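PDB 4V36: lysyl-trna-dependent l-ysyl-phosphatidylgycerol synthase from Bacillus licheniformis, which transfers lysine from lysyl-tRNA to phosphatidylglycerol, a lipid modification linked to bacterial resistance. Local coordinates for residues E9-F22 with K40-F54. Residues are numbered along the deposited sequence; the frame is centred on the assembly and turned at random.
Sequences EIGEEPDPEKLEAF and KRFFYSSDGNALIQF
Leu-19 and Phe-22, on helix 16-25, pack on the beta hairpin of strands 41-44 and 50-57, at one margin of the mixed sheet of this acetyltransferase-like fold. Branching lets Leu-19 reach two residues at once: CD2 packs against Phe-42 (3.6 Å to CZ), while CD1 touches Leu-51 CD2. Phe-22 swings its ring out from the helix, chi1 176° setting CG opposite the backbone N, and brings CE2 to 3.6 Å from Leu-51 CB; its CZ also reaches the Asn-49 and Ala-50 backbone. Tyr-44 turns its edge to the Phe-22 face in a T-shaped pair, planes at 78°. One Tyr-44 face receives Leu-51 CD1, the opposite one Lys-18, whose extended chain lays CE 3.8 Å from the ring centroid and brings NZ into an off-centre cation-pi contact. That NZ also bridges to Glu-12 OE1, while Tyr-44 OH reaches the carbonyl of Asp-15 through a water. Farther out, the chain before the helix adds a single antiparallel bridge to edge strand 41-44, Phe-42 N donating to Glu-12 O. At the polar margin, long Arg-41 pairs NH1 with Glu-13 OE1 in a salt bridge whose hydrogen bond is weak, and its NE donates to Ile-10 O at 3.1 Å, the oxygen lying 29° out of the guanidinium plane.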
loop_
_atom_site.group_PDB
_atom_site.type_symbol
_atom_site.label_atom_id
_atom_site.label_comp_id
_atom_site.label_asym_id
_atom_site.label_seq_id
_atom_site.Cartn_x
_atom_site.Cartn_y
_atom_site.Cartn_z
ATOM N N GLU A 9 -15.542 -6.150 -22.745
ATOM C CA GLU A 9 -14.408 -6.523 -21.910
ATOM C C GLU A 9 -14.847 -6.814 -20.476
ATOM O O GLU A 9 -15.808 -6.227 -19.977
ATOM C CB GLU A 9 -13.344 -5.421 -21.926
ATOM C CG GLU A 9 -11.994 -5.854 -21.377
ATOM C CD GLU A 9 -11.429 -7.059 -22.108
ATOM O OE1 GLU A 9 -11.492 -7.086 -23.355
ATOM O OE2 GLU A 9 -10.929 -7.984 -21.432
ATOM N N ILE A 10 -14.133 -7.727 -19.825
ATOM C CA ILE A 10 -14.459 -8.162 -18.471
ATOM C C ILE A 10 -14.292 -7.035 -17.448
ATOM O O ILE A 10 -13.388 -6.206 -17.562
ATOM C CB ILE A 10 -13.584 -9.376 -18.064
ATOM C CG1 ILE A 10 -13.987 -9.916 -16.689
ATOM C CG2 ILE A 10 -12.103 -9.016 -18.102
ATOM C CD1 ILE A 10 -13.192 -11.129 -16.256
ATOM N N GLY A 11 -15.186 -6.996 -16.463
ATOM C CA GLY A 11 -15.091 -6.032 -15.383
ATOM C C GLY A 11 -15.832 -4.737 -15.648
ATOM O O GLY A 11 -16.362 -4.524 -16.738
ATOM N N GLU A 12 -15.865 -3.869 -14.641
ATOM C CA GLU A 12 -16.528 -2.576 -14.752
ATOM C C GLU A 12 -15.524 -1.430 -14.761
ATOM O O GLU A 12 -14.406 -1.565 -14.264
ATOM C CB GLU A 12 -17.517 -2.374 -13.602
ATOM C CG GLU A 12 -18.593 -3.437 -13.488
ATOM C CD GLU A 12 -19.526 -3.186 -12.318
ATOM O OE1 GLU A 12 -19.391 -2.127 -11.667
ATOM O OE2 GLU A 12 -20.392 -4.046 -12.048
ATOM N N GLU A 13 -15.938 -0.302 -15.329
ATOM C CA GLU A 13 -15.150 0.922 -15.286
ATOM C C GLU A 13 -15.084 1.422 -13.846
ATOM O O GLU A 13 -16.084 1.365 -13.127
ATOM C CB GLU A 13 -15.764 1.985 -16.205
ATOM C CG GLU A 13 -14.839 3.135 -16.582
ATOM C CD GLU A 13 -13.846 2.760 -17.669
ATOM O OE1 GLU A 13 -13.926 1.627 -18.190
ATOM O OE2 GLU A 13 -12.989 3.603 -18.007
ATOM N N PRO A 14 -13.906 1.897 -13.411
ATOM C CA PRO A 14 -13.753 2.410 -12.044
ATOM C C PRO A 14 -14.679 3.585 -11.743
ATOM O O PRO A 14 -14.574 4.634 -12.379
ATOM C CB PRO A 14 -12.282 2.845 -11.992
ATOM C CG PRO A 14 -11.854 2.965 -13.422
ATOM C CD PRO A 14 -12.634 1.924 -14.151
ATOM N N ASP A 15 -15.580 3.399 -10.783
ATOM C CA ASP A 15 -16.519 4.443 -10.384
ATOM C C ASP A 15 -16.356 4.784 -8.905
ATOM O O ASP A 15 -16.697 3.977 -8.038
ATOM C CB ASP A 15 -17.956 4.011 -10.674
ATOM C CG ASP A 15 -18.972 5.068 -10.284
ATOM O OD1 ASP A 15 -18.631 6.269 -10.325
ATOM O OD2 ASP A 15 -20.113 4.698 -9.938
ATOM N N PRO A 16 -15.831 5.986 -8.616
ATOM C CA PRO A 16 -15.543 6.462 -7.258
ATOM C C PRO A 16 -16.757 6.455 -6.332
ATOM O O PRO A 16 -16.632 6.066 -5.172
ATOM C CB PRO A 16 -15.055 7.896 -7.489
ATOM C CG PRO A 16 -14.523 7.891 -8.876
ATOM C CD PRO A 16 -15.418 6.963 -9.638
ATOM N N GLU A 17 -17.910 6.882 -6.838
ATOM C CA GLU A 17 -19.119 6.959 -6.023
ATOM C C GLU A 17 -19.594 5.578 -5.583
ATOM O O GLU A 17 -19.932 5.371 -4.417
ATOM C CB GLU A 17 -20.237 7.672 -6.785
ATOM C CG GLU A 17 -21.540 7.779 -6.005
ATOM C CD GLU A 17 -22.643 8.449 -6.798
ATOM O OE1 GLU A 17 -22.388 8.848 -7.953
ATOM O OE2 GLU A 17 -23.765 8.577 -6.265
ATOM N N LYS A 18 -19.620 4.638 -6.521
ATOM C CA LYS A 18 -20.050 3.277 -6.224
ATOM C C LYS A 18 -19.058 2.587 -5.294
ATOM O O LYS A 18 -19.449 1.837 -4.399
ATOM C CB LYS A 18 -20.218 2.471 -7.514
ATOM C CG LYS A 18 -20.802 1.083 -7.310
ATOM C CD LYS A 18 -20.981 0.358 -8.634
ATOM C CE LYS A 18 -21.572 -1.029 -8.429
ATOM N NZ LYS A 18 -21.761 -1.751 -9.718
ATOM N N LEU A 19 -17.773 2.853 -5.507
ATOM C CA LEU A 19 -16.721 2.268 -4.684
ATOM C C LEU A 19 -16.783 2.780 -3.248
ATOM O O LEU A 19 -16.652 2.007 -2.299
ATOM C CB LEU A 19 -15.344 2.562 -5.283
ATOM C CG LEU A 19 -14.151 2.078 -4.456
ATOM C CD1 LEU A 19 -14.200 0.574 -4.275
ATOM C CD2 LEU A 19 -12.840 2.500 -5.098
ATOM N N GLU A 20 -16.979 4.087 -3.100
ATOM C CA GLU A 20 -17.052 4.710 -1.782
ATOM C C GLU A 20 -18.225 4.160 -0.981
ATOM O O GLU A 20 -18.100 3.885 0.212
ATOM C CB GLU A 20 -17.170 6.230 -1.909
ATOM C CG GLU A 20 -17.282 6.951 -0.575
ATOM C CD GLU A 20 -16.096 6.684 0.332
ATOM O OE1 GLU A 20 -14.946 6.859 -0.124
ATOM O OE2 GLU A 20 -16.313 6.293 1.499
ATOM N N ALA A 21 -19.363 4.003 -1.647
ATOM C CA ALA A 21 -20.554 3.463 -1.006
ATOM C C ALA A 21 -20.326 2.019 -0.576
ATOM O O ALA A 21 -20.712 1.624 0.521
ATOM C CB ALA A 21 -21.749 3.559 -1.942
ATOM N N PHE A 22 -19.689 1.243 -1.446
ATOM C CA PHE A 22 -19.439 -0.170 -1.185
ATOM C C PHE A 22 -18.514 -0.381 0.011
ATOM O O PHE A 22 -18.792 -1.209 0.878
ATOM C CB PHE A 22 -18.841 -0.840 -2.427
ATOM C CG PHE A 22 -18.465 -2.283 -2.220
ATOM C CD1 PHE A 22 -19.406 -3.287 -2.381
ATOM C CD2 PHE A 22 -17.170 -2.635 -1.872
ATOM C CE1 PHE A 22 -19.064 -4.614 -2.194
ATOM C CE2 PHE A 22 -16.824 -3.960 -1.681
ATOM C CZ PHE A 22 -17.772 -4.950 -1.843
ATOM N N LYS A 40 -7.552 0.954 -12.073
ATOM C CA LYS A 40 -7.906 -0.457 -11.970
ATOM C C LYS A 40 -9.383 -0.666 -12.275
ATOM O O LYS A 40 -10.224 0.147 -11.892
ATOM C CB LYS A 40 -7.577 -0.995 -10.576
ATOM C CG LYS A 40 -6.090 -1.140 -10.301
ATOM C CD LYS A 40 -5.832 -1.475 -8.843
ATOM C CE LYS A 40 -6.212 -0.315 -7.941
ATOM N NZ LYS A 40 -5.421 0.907 -8.255
ATOM N N ARG A 41 -9.695 -1.755 -12.971
ATOM C CA ARG A 41 -11.081 -2.101 -13.259
ATOM C C ARG A 41 -11.699 -2.829 -12.073
ATOM O O ARG A 41 -10.993 -3.445 -11.275
ATOM C CB ARG A 41 -11.178 -2.958 -14.523
ATOM C CG ARG A 41 -10.689 -2.260 -15.782
ATOM C CD ARG A 41 -10.981 -3.086 -17.025
ATOM N NE ARG A 41 -12.413 -3.295 -17.220
ATOM C CZ ARG A 41 -13.211 -2.455 -17.871
ATOM N NH1 ARG A 41 -12.719 -1.339 -18.392
ATOM N NH2 ARG A 41 -14.502 -2.728 -17.999
ATOM N N PHE A 42 -13.020 -2.754 -11.957
ATOM C CA PHE A 42 -13.718 -3.362 -10.831
ATOM C C PHE A 42 -14.593 -4.529 -11.272
ATOM O O PHE A 42 -15.168 -4.513 -12.360
ATOM C CB PHE A 42 -14.572 -2.320 -10.104
ATOM C CG PHE A 42 -13.773 -1.226 -9.454
ATOM C CD1 PHE A 42 -12.455 -1.437 -9.083
ATOM C CD2 PHE A 42 -14.341 0.013 -9.212
ATOM C CE1 PHE A 42 -11.720 -0.432 -8.486
ATOM C CE2 PHE A 42 -13.612 1.021 -8.615
ATOM C CZ PHE A 42 -12.298 0.798 -8.252
ATOM N N PHE A 43 -14.686 -5.544 -10.418
ATOM C CA PHE A 43 -15.567 -6.677 -10.666
ATOM C C PHE A 43 -16.410 -6.967 -9.430
ATOM O O PHE A 43 -15.938 -7.590 -8.479
ATOM C CB PHE A 43 -14.764 -7.918 -11.064
ATOM C CG PHE A 43 -15.619 -9.093 -11.456
ATOM C CD1 PHE A 43 -16.036 -9.255 -12.766
ATOM C CD2 PHE A 43 -16.004 -10.035 -10.514
ATOM C CE1 PHE A 43 -16.823 -10.334 -13.130
ATOM C CE2 PHE A 43 -16.791 -11.114 -10.872
ATOM C CZ PHE A 43 -17.200 -11.264 -12.182
ATOM N N TYR A 44 -17.655 -6.505 -9.446
ATOM C CA TYR A 44 -18.570 -6.757 -8.341
ATOM C C TYR A 44 -19.255 -8.105 -8.513
ATOM O O TYR A 44 -19.620 -8.486 -9.625
ATOM C CB TYR A 44 -19.614 -5.643 -8.237
ATOM C CG TYR A 44 -19.048 -4.311 -7.800
ATOM C CD1 TYR A 44 -18.961 -3.981 -6.455
ATOM C CD2 TYR A 44 -18.601 -3.384 -8.732
ATOM C CE1 TYR A 44 -18.444 -2.764 -6.049
ATOM C CE2 TYR A 44 -18.082 -2.166 -8.336
ATOM C CZ TYR A 44 -18.005 -1.861 -6.993
ATOM O OH TYR A 44 -17.491 -0.649 -6.594
ATOM N N SER A 45 -19.420 -8.825 -7.410
ATOM C CA SER A 45 -20.097 -10.114 -7.438
ATOM C C SER A 45 -21.590 -9.926 -7.671
ATOM O O SER A 45 -22.130 -8.843 -7.442
ATOM C CB SER A 45 -19.853 -10.880 -6.137
ATOM O OG SER A 45 -20.303 -10.138 -5.017
ATOM N N SER A 46 -22.253 -10.983 -8.128
ATOM C CA SER A 46 -23.693 -10.944 -8.361
ATOM C C SER A 46 -24.445 -10.718 -7.053
ATOM O O SER A 46 -25.541 -10.158 -7.041
ATOM C CB SER A 46 -24.163 -12.236 -9.028
ATOM O OG SER A 46 -23.833 -13.365 -8.239
ATOM N N ASP A 47 -23.844 -11.159 -5.953
ATOM C CA ASP A 47 -24.410 -10.955 -4.627
ATOM C C ASP A 47 -24.388 -9.475 -4.252
ATOM O O ASP A 47 -25.249 -8.998 -3.511
ATOM C CB ASP A 47 -23.643 -11.779 -3.590
ATOM C CG ASP A 47 -24.241 -11.678 -2.203
ATOM O OD1 ASP A 47 -25.470 -11.487 -2.096
ATOM O OD2 ASP A 47 -23.480 -11.792 -1.220
ATOM N N GLY A 48 -23.399 -8.754 -4.771
ATOM C CA GLY A 48 -23.265 -7.335 -4.502
ATOM C C GLY A 48 -22.617 -7.055 -3.160
ATOM O O GLY A 48 -22.698 -5.941 -2.641
ATOM N N ASN A 49 -21.971 -8.071 -2.596
ATOM C CA ASN A 49 -21.338 -7.944 -1.289
ATOM C C ASN A 49 -19.814 -8.003 -1.357
ATOM O O ASN A 49 -19.133 -7.728 -0.369
ATOM C CB ASN A 49 -21.849 -9.036 -0.345
ATOM C CG ASN A 49 -23.335 -8.917 -0.062
ATOM O OD1 ASN A 49 -24.072 -8.266 -0.802
ATOM N ND2 ASN A 49 -23.783 -9.551 1.015
ATOM N N ALA A 50 -19.282 -8.362 -2.521
ATOM C CA ALA A 50 -17.839 -8.518 -2.681
ATOM C C ALA A 50 -17.324 -7.823 -3.939
ATOM O O ALA A 50 -18.073 -7.609 -4.893
ATOM C CB ALA A 50 -17.472 -9.990 -2.703
ATOM N N LEU A 51 -16.039 -7.479 -3.938
ATOM C CA LEU A 51 -15.446 -6.731 -5.042
ATOM C C LEU A 51 -14.000 -7.131 -5.325
ATOM O O LEU A 51 -13.188 -7.266 -4.410
ATOM C CB LEU A 51 -15.512 -5.231 -4.749
ATOM C CG LEU A 51 -14.742 -4.316 -5.703
ATOM C CD1 LEU A 51 -15.330 -4.379 -7.105
ATOM C CD2 LEU A 51 -14.731 -2.889 -5.185
ATOM N N ILE A 52 -13.685 -7.312 -6.603
ATOM C CA ILE A 52 -12.320 -7.591 -7.031
ATOM C C ILE A 52 -11.779 -6.464 -7.907
ATOM O O ILE A 52 -12.362 -6.132 -8.940
ATOM C CB ILE A 52 -12.227 -8.924 -7.799
ATOM C CG1 ILE A 52 -12.294 -10.103 -6.828
ATOM C CG2 ILE A 52 -10.939 -8.989 -8.608
ATOM C CD1 ILE A 52 -12.098 -11.450 -7.491
ATOM N N GLN A 53 -10.670 -5.871 -7.479
ATOM C CA GLN A 53 -10.001 -4.838 -8.262
ATOM C C GLN A 53 -8.831 -5.451 -9.024
ATOM O O GLN A 53 -8.079 -6.252 -8.472
ATOM C CB GLN A 53 -9.516 -3.703 -7.361
ATOM C CG GLN A 53 -10.593 -3.131 -6.458
ATOM C CD GLN A 53 -10.085 -1.995 -5.593
ATOM O OE1 GLN A 53 -9.065 -1.374 -5.896
ATOM N NE2 GLN A 53 -10.796 -1.718 -4.505
ATOM N N PHE A 54 -8.675 -5.073 -10.288
ATOM C CA PHE A 54 -7.651 -5.686 -11.123
ATOM C C PHE A 54 -7.204 -4.793 -12.272
ATOM O O PHE A 54 -7.805 -3.752 -12.540
ATOM C CB PHE A 54 -8.158 -7.019 -11.682
ATOM C CG PHE A 54 -9.310 -6.876 -12.638
ATOM C CD1 PHE A 54 -10.605 -6.734 -12.168
ATOM C CD2 PHE A 54 -9.098 -6.889 -14.007
ATOM C CE1 PHE A 54 -11.667 -6.603 -13.045
ATOM C CE2 PHE A 54 -10.154 -6.759 -14.889
ATOM C CZ PHE A 54 -11.441 -6.616 -14.406
HETATM O O HOH W 1 -17.460 0.993 -8.776
#